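PDB 4K7C: aminopeptidase C from Lactobacillus rhamnosus, which probably removes amino acids from the N-termini of peptides as a papain-like cysteine aminopeptidase of the peptidase C1-like (bleomycin hydrolase) family. Local coordinates for residues A[85-93]-A[227-235]; A[95-103]-A[217-225]. All coordinates share one frame; numbering follows the deposited sequence. Where two conformers were deposited one is given.

Contact 1. Residues A[85-93]-A[227-235]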
loop_
_atom_site.group_PDB
_atom_site.type_symbol
_atom_site.label_atom_id
_atom_site.label_comp_id
_atom_site.label_asym_id
_atom_site.label_seq_id
_atom_site.Cartn_x
_atom_site.Cartn_y
_atom_site.Cartn_z
ATOM N N ALA A 85 -22.769 26.675 -16.816
ATOM C CA ALA A 85 -23.172 28.006 -16.480
ATOM C C ALA A 85 -24.622 28.267 -16.926
ATOM O O ALA A 85 -25.461 28.602 -16.087
ATOM C CB ALA A 85 -22.204 29.042 -17.057
ATOM N N GLN A 86 -24.929 27.953 -18.182
ATOM C CA GLN A 86 -26.272 28.246 -18.722
ATOM C C GLN A 86 -27.377 27.425 -18.032
ATOM O O GLN A 86 -28.439 27.942 -17.770
ATOM C CB GLN A 86 -26.281 27.999 -20.232
ATOM C CG GLN A 86 -27.571 28.379 -20.952
ATOM C CD GLN A 86 -27.503 28.198 -22.493
ATOM O OE1 GLN A 86 -26.448 27.896 -23.080
ATOM N NE2 GLN A 86 -28.652 28.377 -23.150
ATOM N N PHE A 87 -27.155 26.126 -17.783
ATOM C CA PHE A 87 -28.194 25.212 -17.278
ATOM C C PHE A 87 -28.035 24.927 -15.812
ATOM O O PHE A 87 -28.810 24.194 -15.190
ATOM C CB PHE A 87 -28.222 23.906 -18.134
ATOM C CG PHE A 87 -28.664 24.136 -19.526
ATOM C CD1 PHE A 87 -30.030 24.131 -19.820
ATOM C CD2 PHE A 87 -27.759 24.501 -20.514
ATOM C CE1 PHE A 87 -30.482 24.366 -21.078
ATOM C CE2 PHE A 87 -28.218 24.778 -21.834
ATOM C CZ PHE A 87 -29.591 24.738 -22.086
ATOM N N LYS A 88 -27.003 25.507 -15.206
ATOM C CA LYS A 88 -26.762 25.345 -13.766
ATOM C C LYS A 88 -26.606 23.883 -13.414
ATOM O O LYS A 88 -27.290 23.297 -12.546
ATOM C CB LYS A 88 -27.801 26.094 -12.876
ATOM C CG LYS A 88 -27.954 27.578 -13.183
ATOM C CD LYS A 88 -29.245 28.127 -12.559
ATOM C CE LYS A 88 -29.071 29.541 -12.001
ATOM N NZ LYS A 88 -28.364 29.439 -10.683
ATOM N N ILE A 89 -25.619 23.276 -14.054
ATOM C CA ILE A 89 -25.276 21.878 -13.722
ATOM C C ILE A 89 -23.786 21.829 -13.374
ATOM O O ILE A 89 -22.893 21.615 -14.260
ATOM C CB ILE A 89 -25.606 20.857 -14.875
ATOM C CG1 ILE A 89 -26.964 21.146 -15.529
ATOM C CG2 ILE A 89 -25.593 19.427 -14.363
ATOM C CD1 ILE A 89 -27.182 20.410 -16.838
ATOM N N LYS A 90 -23.537 21.956 -12.067
ATOM C CA LYS A 90 -22.156 22.004 -11.552
ATOM C C LYS A 90 -21.378 20.726 -11.998
ATOM O O LYS A 90 -21.869 19.622 -11.826
ATOM C CB LYS A 90 -22.132 22.085 -10.009
ATOM C CG LYS A 90 -20.757 22.594 -9.520
ATOM C CD LYS A 90 -20.686 22.742 -8.002
ATOM C CE LYS A 90 -20.555 21.387 -7.318
ATOM N NZ LYS A 90 -20.386 21.520 -5.837
ATOM N N ASP A 91 -20.163 20.896 -12.529
ATOM C CA ASP A 91 -19.286 19.752 -12.866
ATOM C C ASP A 91 -19.803 18.803 -13.960
ATOM O O ASP A 91 -19.336 17.629 -14.128
ATOM C CB ASP A 91 -18.939 18.954 -11.615
ATOM C CG ASP A 91 -18.126 19.786 -10.595
ATOM O OD1 ASP A 91 -17.579 20.866 -10.919
ATOM O OD2 ASP A 91 -18.129 19.346 -9.408
ATOM N N PHE A 92 -20.787 19.272 -14.694
ATOM C CA PHE A 92 -21.369 18.425 -15.744
ATOM C C PHE A 92 -20.272 17.989 -16.739
ATOM O O PHE A 92 -19.337 18.774 -17.037
ATOM C CB PHE A 92 -22.405 19.197 -16.520
ATOM C CG PHE A 92 -23.004 18.376 -17.642
ATOM C CD1 PHE A 92 -23.887 17.340 -17.381
ATOM C CD2 PHE A 92 -22.644 18.642 -18.951
ATOM C CE1 PHE A 92 -24.454 16.586 -18.429
ATOM C CE2 PHE A 92 -23.222 17.893 -19.984
ATOM C CZ PHE A 92 -24.068 16.847 -19.717
ATOM N N GLU A 93 -20.301 16.724 -17.168
ATOM C CA GLU A 93 -19.344 16.267 -18.181
ATOM C C GLU A 93 -20.036 15.672 -19.433
ATOM O O GLU A 93 -21.042 15.011 -19.317
ATOM C CB GLU A 93 -18.399 15.168 -17.668
ATOM C CG GLU A 93 -17.082 15.510 -17.062
ATOM C CD GLU A 93 -16.271 14.234 -16.718
ATOM O OE1 GLU A 93 -16.715 13.541 -15.791
ATOM O OE2 GLU A 93 -15.300 13.850 -17.450
ATOM N N ASP A 227 -33.026 9.807 -23.160
ATOM C CA ASP A 227 -33.577 10.785 -22.219
ATOM C C ASP A 227 -32.482 11.356 -21.336
ATOM O O ASP A 227 -31.526 10.637 -20.997
ATOM C CB ASP A 227 -34.616 10.139 -21.343
ATOM C CG ASP A 227 -35.856 9.749 -22.060
ATOM O OD1 ASP A 227 -36.071 10.017 -23.273
ATOM O OD2 ASP A 227 -36.698 9.176 -21.328
ATOM N N PHE A 228 -32.591 12.634 -21.001
ATOM C CA PHE A 228 -31.621 13.330 -20.158
ATOM C C PHE A 228 -32.368 13.792 -18.900
ATOM O O PHE A 228 -33.320 14.561 -19.027
ATOM C CB PHE A 228 -31.109 14.496 -20.930
ATOM C CG PHE A 228 -30.054 15.336 -20.224
ATOM C CD1 PHE A 228 -29.052 14.749 -19.460
ATOM C CD2 PHE A 228 -30.031 16.680 -20.416
ATOM C CE1 PHE A 228 -28.090 15.524 -18.836
ATOM C CE2 PHE A 228 -29.031 17.469 -19.861
ATOM C CZ PHE A 228 -28.063 16.879 -19.066
ATOM N N GLU A 229 -31.992 13.286 -17.711
ATOM C CA GLU A 229 -32.584 13.677 -16.458
ATOM C C GLU A 229 -31.446 14.228 -15.545
ATOM O O GLU A 229 -30.374 13.642 -15.524
ATOM C CB GLU A 229 -33.147 12.435 -15.745
ATOM C CG GLU A 229 -34.362 11.781 -16.366
ATOM C CD GLU A 229 -34.916 10.630 -15.529
ATOM O OE1 GLU A 229 -35.637 10.889 -14.550
ATOM O OE2 GLU A 229 -34.763 9.445 -15.964
ATOM N N TYR A 230 -31.665 15.345 -14.893
ATOM C CA TYR A 230 -30.701 15.959 -14.020
ATOM C C TYR A 230 -31.387 16.905 -13.008
ATOM O O TYR A 230 -32.547 17.226 -13.147
ATOM C CB TYR A 230 -29.636 16.727 -14.790
ATOM C CG TYR A 230 -30.159 17.943 -15.497
ATOM C CD1 TYR A 230 -30.714 17.865 -16.793
ATOM C CD2 TYR A 230 -30.111 19.181 -14.880
ATOM C CE1 TYR A 230 -31.233 18.960 -17.413
ATOM C CE2 TYR A 230 -30.595 20.287 -15.527
ATOM C CZ TYR A 230 -31.172 20.152 -16.772
ATOM O OH TYR A 230 -31.624 21.263 -17.353
ATOM N N ARG A 231 -30.648 17.243 -11.966
ATOM C CA ARG A 231 -30.993 18.291 -11.031
ATOM C C ARG A 231 -30.015 19.419 -11.189
ATOM O O ARG A 231 -28.776 19.223 -11.211
ATOM C CB ARG A 231 -30.992 17.800 -9.582
ATOM C CG ARG A 231 -32.224 17.014 -9.293
ATOM C CD ARG A 231 -32.600 16.969 -7.844
ATOM N NE ARG A 231 -33.736 16.058 -7.628
ATOM C CZ ARG A 231 -34.924 16.459 -7.190
ATOM N NH1 ARG A 231 -35.157 17.758 -6.937
ATOM N NH2 ARG A 231 -35.878 15.596 -7.005
ATOM N N ASP A 232 -30.582 20.628 -11.354
ATOM C CA ASP A 232 -29.787 21.826 -11.441
ATOM C C ASP A 232 -29.240 22.235 -10.063
ATOM O O ASP A 232 -29.540 21.595 -9.080
ATOM C CB ASP A 232 -30.544 22.951 -12.152
ATOM C CG ASP A 232 -31.721 23.499 -11.345
ATOM O OD1 ASP A 232 -31.706 23.508 -10.092
ATOM O OD2 ASP A 232 -32.586 24.029 -12.035
ATOM N N ASP A 233 -28.427 23.287 -10.056
ATOM C CA ASP A 233 -27.734 23.750 -8.860
ATOM C C ASP A 233 -28.728 24.321 -7.849
ATOM O O ASP A 233 -28.364 24.445 -6.692
ATOM C CB ASP A 233 -26.689 24.813 -9.222
ATOM C CG ASP A 233 -25.554 24.256 -10.112
ATOM O OD1 ASP A 233 -25.353 23.034 -10.060
ATOM O OD2 ASP A 233 -24.937 25.101 -10.838
ATOM N N ASP A 234 -29.957 24.657 -8.262
ATOM C CA ASP A 234 -31.041 25.092 -7.303
ATOM C C ASP A 234 -31.892 23.965 -6.827
ATOM O O ASP A 234 -32.946 24.194 -6.181
ATOM C CB ASP A 234 -31.934 26.138 -7.929
ATOM C CG ASP A 234 -31.189 27.430 -8.182
ATOM O OD1 ASP A 234 -30.401 27.789 -7.342
ATOM O OD2 ASP A 234 -31.302 28.028 -9.241
ATOM N N LYS A 235 -31.465 22.771 -7.202
ATOM C CA LYS A 235 -32.023 21.486 -6.798
ATOM C C LYS A 235 -33.312 21.124 -7.511
ATOM O O LYS A 235 -34.012 20.234 -7.106
ATOM C CB LYS A 235 -32.140 21.363 -5.276
ATOM C CG LYS A 235 -30.786 21.576 -4.599
ATOM C CD LYS A 235 -30.879 21.454 -3.085
ATOM C CE LYS A 235 -29.629 22.025 -2.425
ATOM N NZ LYS A 235 -29.588 23.528 -2.435
HETATM O O HOH W 1 -31.310 23.512 -16.141
#

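Contact 2. Residues A[95-103]-A[217-225]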
loop_
_atom_site.group_PDB
_atom_site.type_symbol
_atom_site.label_atom_id
_atom_site.label_comp_id
_atom_site.label_asym_id
_atom_site.label_seq_id
_atom_site.Cartn_x
_atom_site.Cartn_y
_atom_site.Cartn_z
ATOM N N SER A 95 -19.519 13.152 -22.869
ATOM C CA SER A 95 -18.856 11.891 -23.124
ATOM C C SER A 95 -17.634 12.049 -24.037
ATOM O O SER A 95 -17.755 12.237 -25.230
ATOM C CB SER A 95 -19.811 10.907 -23.762
ATOM O OG SER A 95 -19.257 9.701 -24.062
ATOM N N GLN A 96 -16.456 11.860 -23.451
ATOM C CA GLN A 96 -15.244 11.757 -24.302
ATOM C C GLN A 96 -15.105 10.448 -25.056
ATOM O O GLN A 96 -14.382 10.409 -26.004
ATOM C CB GLN A 96 -13.999 12.026 -23.440
ATOM C CG GLN A 96 -14.150 13.238 -22.562
ATOM C CD GLN A 96 -14.650 12.962 -21.198
ATOM O OE1 GLN A 96 -15.147 11.868 -20.881
ATOM N NE2 GLN A 96 -14.638 14.031 -20.349
ATOM N N ASN A 97 -15.789 9.380 -24.629
ATOM C CA ASN A 97 -15.788 8.133 -25.310
ATOM C C ASN A 97 -16.584 8.294 -26.654
ATOM O O ASN A 97 -16.167 7.729 -27.642
ATOM C CB ASN A 97 -16.356 7.054 -24.485
ATOM C CG ASN A 97 -16.103 5.686 -25.067
ATOM O OD1 ASN A 97 -15.187 5.491 -25.901
ATOM N ND2 ASN A 97 -16.827 4.719 -24.598
ATOM N N TYR A 98 -17.660 9.066 -26.631
ATOM C CA TYR A 98 -18.496 9.329 -27.816
ATOM C C TYR A 98 -17.643 9.874 -28.954
ATOM O O TYR A 98 -17.663 9.309 -30.047
ATOM C CB TYR A 98 -19.720 10.221 -27.472
ATOM C CG TYR A 98 -20.725 10.330 -28.607
ATOM C CD1 TYR A 98 -21.663 9.329 -28.884
ATOM C CD2 TYR A 98 -20.685 11.425 -29.435
ATOM C CE1 TYR A 98 -22.570 9.464 -29.943
ATOM C CE2 TYR A 98 -21.551 11.527 -30.536
ATOM C CZ TYR A 98 -22.507 10.578 -30.727
ATOM O OH TYR A 98 -23.428 10.724 -31.813
ATOM N N THR A 99 -16.847 10.921 -28.672
ATOM C CA THR A 99 -15.989 11.508 -29.690
ATOM C C THR A 99 -14.893 10.563 -30.051
ATOM O O THR A 99 -14.484 10.495 -31.209
ATOM C CB THR A 99 -15.385 12.866 -29.245
ATOM O OG1 THR A 99 -14.976 12.770 -27.851
ATOM C CG2 THR A 99 -16.384 13.958 -29.368
ATOM N N PHE A 100 -14.486 9.690 -29.104
ATOM C CA PHE A 100 -13.366 8.773 -29.344
ATOM C C PHE A 100 -13.807 7.702 -30.338
ATOM O O PHE A 100 -13.071 7.285 -31.292
ATOM C CB PHE A 100 -12.948 8.109 -28.039
ATOM C CG PHE A 100 -11.573 7.436 -28.054
ATOM C CD1 PHE A 100 -10.448 8.039 -28.593
ATOM C CD2 PHE A 100 -11.394 6.214 -27.394
ATOM C CE1 PHE A 100 -9.222 7.458 -28.508
ATOM C CE2 PHE A 100 -10.142 5.601 -27.292
ATOM C CZ PHE A 100 -9.047 6.235 -27.843
ATOM N N PHE A 101 -15.006 7.210 -30.135
ATOM C CA PHE A 101 -15.549 6.216 -31.065
ATOM C C PHE A 101 -15.535 6.701 -32.553
ATOM O O PHE A 101 -14.996 6.044 -33.408
ATOM C CB PHE A 101 -16.975 5.766 -30.586
ATOM C CG PHE A 101 -17.593 4.660 -31.472
ATOM C CD1 PHE A 101 -17.660 3.338 -31.085
ATOM C CD2 PHE A 101 -18.069 4.991 -32.729
ATOM C CE1 PHE A 101 -18.240 2.387 -31.924
ATOM C CE2 PHE A 101 -18.605 4.044 -33.570
ATOM C CZ PHE A 101 -18.640 2.737 -33.197
ATOM N N TRP A 102 -16.184 7.850 -32.806
ATOM C CA TRP A 102 -16.377 8.402 -34.132
ATOM C C TRP A 102 -15.055 8.869 -34.723
ATOM O O TRP A 102 -14.790 8.648 -35.901
ATOM C CB TRP A 102 -17.382 9.504 -34.079
ATOM C CG TRP A 102 -18.756 8.993 -33.772
ATOM C CD1 TRP A 102 -19.574 9.360 -32.741
ATOM C CD2 TRP A 102 -19.483 8.017 -34.525
ATOM N NE1 TRP A 102 -20.766 8.673 -32.822
ATOM C CE2 TRP A 102 -20.730 7.849 -33.902
ATOM C CE3 TRP A 102 -19.207 7.283 -35.663
ATOM C CZ2 TRP A 102 -21.741 6.945 -34.406
ATOM C CZ3 TRP A 102 -20.167 6.366 -36.149
ATOM C CH2 TRP A 102 -21.407 6.195 -35.518
ATOM N N ASP A 103 -14.160 9.356 -33.873
ATOM C CA ASP A 103 -12.844 9.718 -34.316
ATOM C C ASP A 103 -12.078 8.508 -34.895
ATOM O O ASP A 103 -11.534 8.495 -36.053
ATOM C CB ASP A 103 -12.039 10.384 -33.197
ATOM C CG ASP A 103 -10.689 10.853 -33.675
ATOM O OD1 ASP A 103 -10.665 11.660 -34.638
ATOM O OD2 ASP A 103 -9.623 10.408 -33.063
ATOM N N TYR A 217 -17.117 -3.311 -29.880
ATOM C CA TYR A 217 -16.714 -4.225 -28.781
ATOM C C TYR A 217 -15.851 -3.507 -27.714
ATOM O O TYR A 217 -15.983 -3.782 -26.513
ATOM C CB TYR A 217 -15.919 -5.389 -29.291
ATOM C CG TYR A 217 -16.718 -6.518 -29.893
ATOM C CD1 TYR A 217 -18.065 -6.363 -30.257
ATOM C CD2 TYR A 217 -16.102 -7.697 -30.226
ATOM C CE1 TYR A 217 -18.803 -7.398 -30.868
ATOM C CE2 TYR A 217 -16.829 -8.740 -30.802
ATOM C CZ TYR A 217 -18.158 -8.581 -31.154
ATOM O OH TYR A 217 -18.808 -9.651 -31.705
ATOM N N THR A 218 -14.925 -2.677 -28.155
ATOM C CA THR A 218 -14.026 -1.952 -27.227
ATOM C C THR A 218 -14.635 -0.805 -26.480
ATOM O O THR A 218 -14.282 -0.560 -25.342
ATOM C CB THR A 218 -12.716 -1.519 -27.897
ATOM O OG1 THR A 218 -12.917 -0.809 -29.125
ATOM C CG2 THR A 218 -11.869 -2.761 -28.142
ATOM N N LEU A 219 -15.511 -0.067 -27.166
ATOM C CA LEU A 219 -15.966 1.240 -26.723
ATOM C C LEU A 219 -17.462 1.339 -26.440
ATOM O O LEU A 219 -17.856 2.267 -25.704
ATOM C CB LEU A 219 -15.597 2.261 -27.792
ATOM C CG LEU A 219 -14.097 2.400 -28.138
ATOM C CD1 LEU A 219 -13.918 3.494 -29.164
ATOM C CD2 LEU A 219 -13.240 2.674 -26.889
ATOM N N GLY A 220 -18.226 0.372 -26.938
ATOM C CA GLY A 220 -19.716 0.348 -26.829
ATOM C C GLY A 220 -20.400 0.850 -28.122
ATOM O O GLY A 220 -19.795 1.292 -29.098
ATOM N N ASN A 221 -21.720 0.749 -28.086
ATOM C CA ASN A 221 -22.543 1.221 -29.179
ATOM C C ASN A 221 -22.820 2.697 -29.004
ATOM O O ASN A 221 -23.333 3.156 -27.958
ATOM C CB ASN A 221 -23.878 0.542 -29.157
ATOM C CG ASN A 221 -23.819 -0.951 -29.326
ATOM O OD1 ASN A 221 -23.054 -1.523 -30.140
ATOM N ND2 ASN A 221 -24.530 -1.602 -28.447
ATOM N N PRO A 222 -22.547 3.469 -30.027
ATOM C CA PRO A 222 -22.925 4.890 -29.909
ATOM C C PRO A 222 -24.398 5.090 -29.826
ATOM O O PRO A 222 -25.176 4.479 -30.615
ATOM C CB PRO A 222 -22.399 5.494 -31.199
ATOM C CG PRO A 222 -21.475 4.516 -31.750
ATOM C CD PRO A 222 -21.977 3.152 -31.350
ATOM N N PRO A 223 -24.832 5.888 -28.884
ATOM C CA PRO A 223 -26.246 6.121 -28.743
ATOM C C PRO A 223 -26.857 6.932 -29.931
ATOM O O PRO A 223 -26.192 7.707 -30.550
ATOM C CB PRO A 223 -26.337 6.959 -27.477
ATOM C CG PRO A 223 -24.963 7.470 -27.243
ATOM C CD PRO A 223 -24.035 6.494 -27.810
ATOM N N THR A 224 -28.128 6.696 -30.217
ATOM C CA THR A 224 -28.854 7.447 -31.206
ATOM C C THR A 224 -30.063 8.258 -30.626
ATOM O O THR A 224 -30.501 9.256 -31.194
ATOM C CB THR A 224 -29.409 6.486 -32.295
ATOM O OG1 THR A 224 -30.139 5.415 -31.671
ATOM C CG2 THR A 224 -28.251 5.906 -33.157
ATOM N N LYS A 225 -30.589 7.838 -29.517
ATOM C CA LYS A 225 -31.752 8.462 -28.900
ATOM C C LYS A 225 -31.704 8.235 -27.392
ATOM O O LYS A 225 -31.506 7.081 -26.941
ATOM C CB LYS A 225 -32.989 7.795 -29.469
ATOM C CG LYS A 225 -34.274 8.298 -28.862
ATOM C CD LYS A 225 -35.469 7.843 -29.670
ATOM C CE LYS A 225 -36.323 6.897 -28.856
ATOM N NZ LYS A 225 -37.555 6.640 -29.638
#

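Contact 1. Residues A[85-93]-A[227-235]
I89 lays its CD1 methyl over one face of the Y230 ring, a CH-pi contact with the carbon 3.8 Å from the ring centroid and 17° off the normal; the two side chains meet at about a right angle. Y230 holds CG between its own backbone N and carbonyl carbon (chi1 67°), which stands the ring nearly square to the strand, leaning slightly back toward F228. Its face receives I89, while Y230 CD1 lies over one face of the F228 ring, toward its rim. Beyond it, F92 and F228 approach from opposite directions, F92 CE1 lying 3.7 Å from F228 CZ, with ring planes inclined at 62°. The Y230 hydroxyl reaches F87 through a water, 2.6 Å from Y230 OH, that donates to F87 O.

At the strand's exit the contact becomes polar. D233 N donates to K88 O (2.7 Å), and the D233 carboxylate, its CG beside the backbone N, folds back so that OD1 takes K90 N on its syn lone pair (2.9 Å); backbone and side chain of one aspartate thus bond to the residues before and after I89. K88, its chain bent at chi3 and chi4, brings NZ to D234 OD2 at 3.6 Å, a long salt bridge between two exposed side chains. D232 turns its carboxylate to N236 and H238, within the hairpin. Y252 meets F87 and F228, extending the aromatic group. The arrangement docks a two-stranded antiparallel hairpin, 226-231 with 237-243, whose type I turn at D232-K235 seats against the end of helix 70-87 and the type II turn I89-F92 that follows it.

Contact 2. Residues A[95-103]-A[217-225]
P222 sets its CG over the centre of the F101 ring, 3.5 Å from the centroid and 13° off the normal, a CH-pi contact with the side chains at about a right angle. The same proline turns CB to W102, 3.6 Å from CZ2, filling the angle between the two aromatics. W102 has F101 CD2 over its face and places NE1 over the rim of one face of the Y98 ring. P223 comes to the edge of that ring, its CD 3.8 Å from Y98 CD1, while Y98 OH bonds to Y152 O. The contact fixes the C-terminus of helix 197-219 and the following Pro-Pro segment against the first turns of helix 96-117, in the helical part of this papain-like peptidase. L219 points toward helix 96-117, with CD1 3.7 Å from F101 CA and CD2 4.0 Å from F100 CD2. L219 O accepts N97 ND2 (2.9 Å) on an in-plane lone pair, though bent at the donor; N97 CG, anti to the backbone N (chi1 -168°), sends the amide outward to L219, and ND2 also donates to P161 O. N97 OD1, against L219 CD2 (3.6 Å), and G220 O, 3.4 Å from F101 CE1, are buried without polar partners.

How the contacts relate
Contacts 1 and 2 lie about 22 Å apart, centre to centre, and join the same two parts of the chain. In order come 85-93, 95-103, 217-225 and 227-235, so contact 2 pairs the inner segments and contact 1 the outer ones. Helix 70-87 leads through 85-93 into helix 96-117, and helix 197-219 through 217-225 into strand 226-231. The chain between 103 and 217 is mostly helical and without strands; contact 2 brings its two ends together in a buried contact, with the third subunit packing beside it. Contact 1, only partly buried, joins the hairpin that follows to the turn between helices 70-87 and 96-117, near the second subunit.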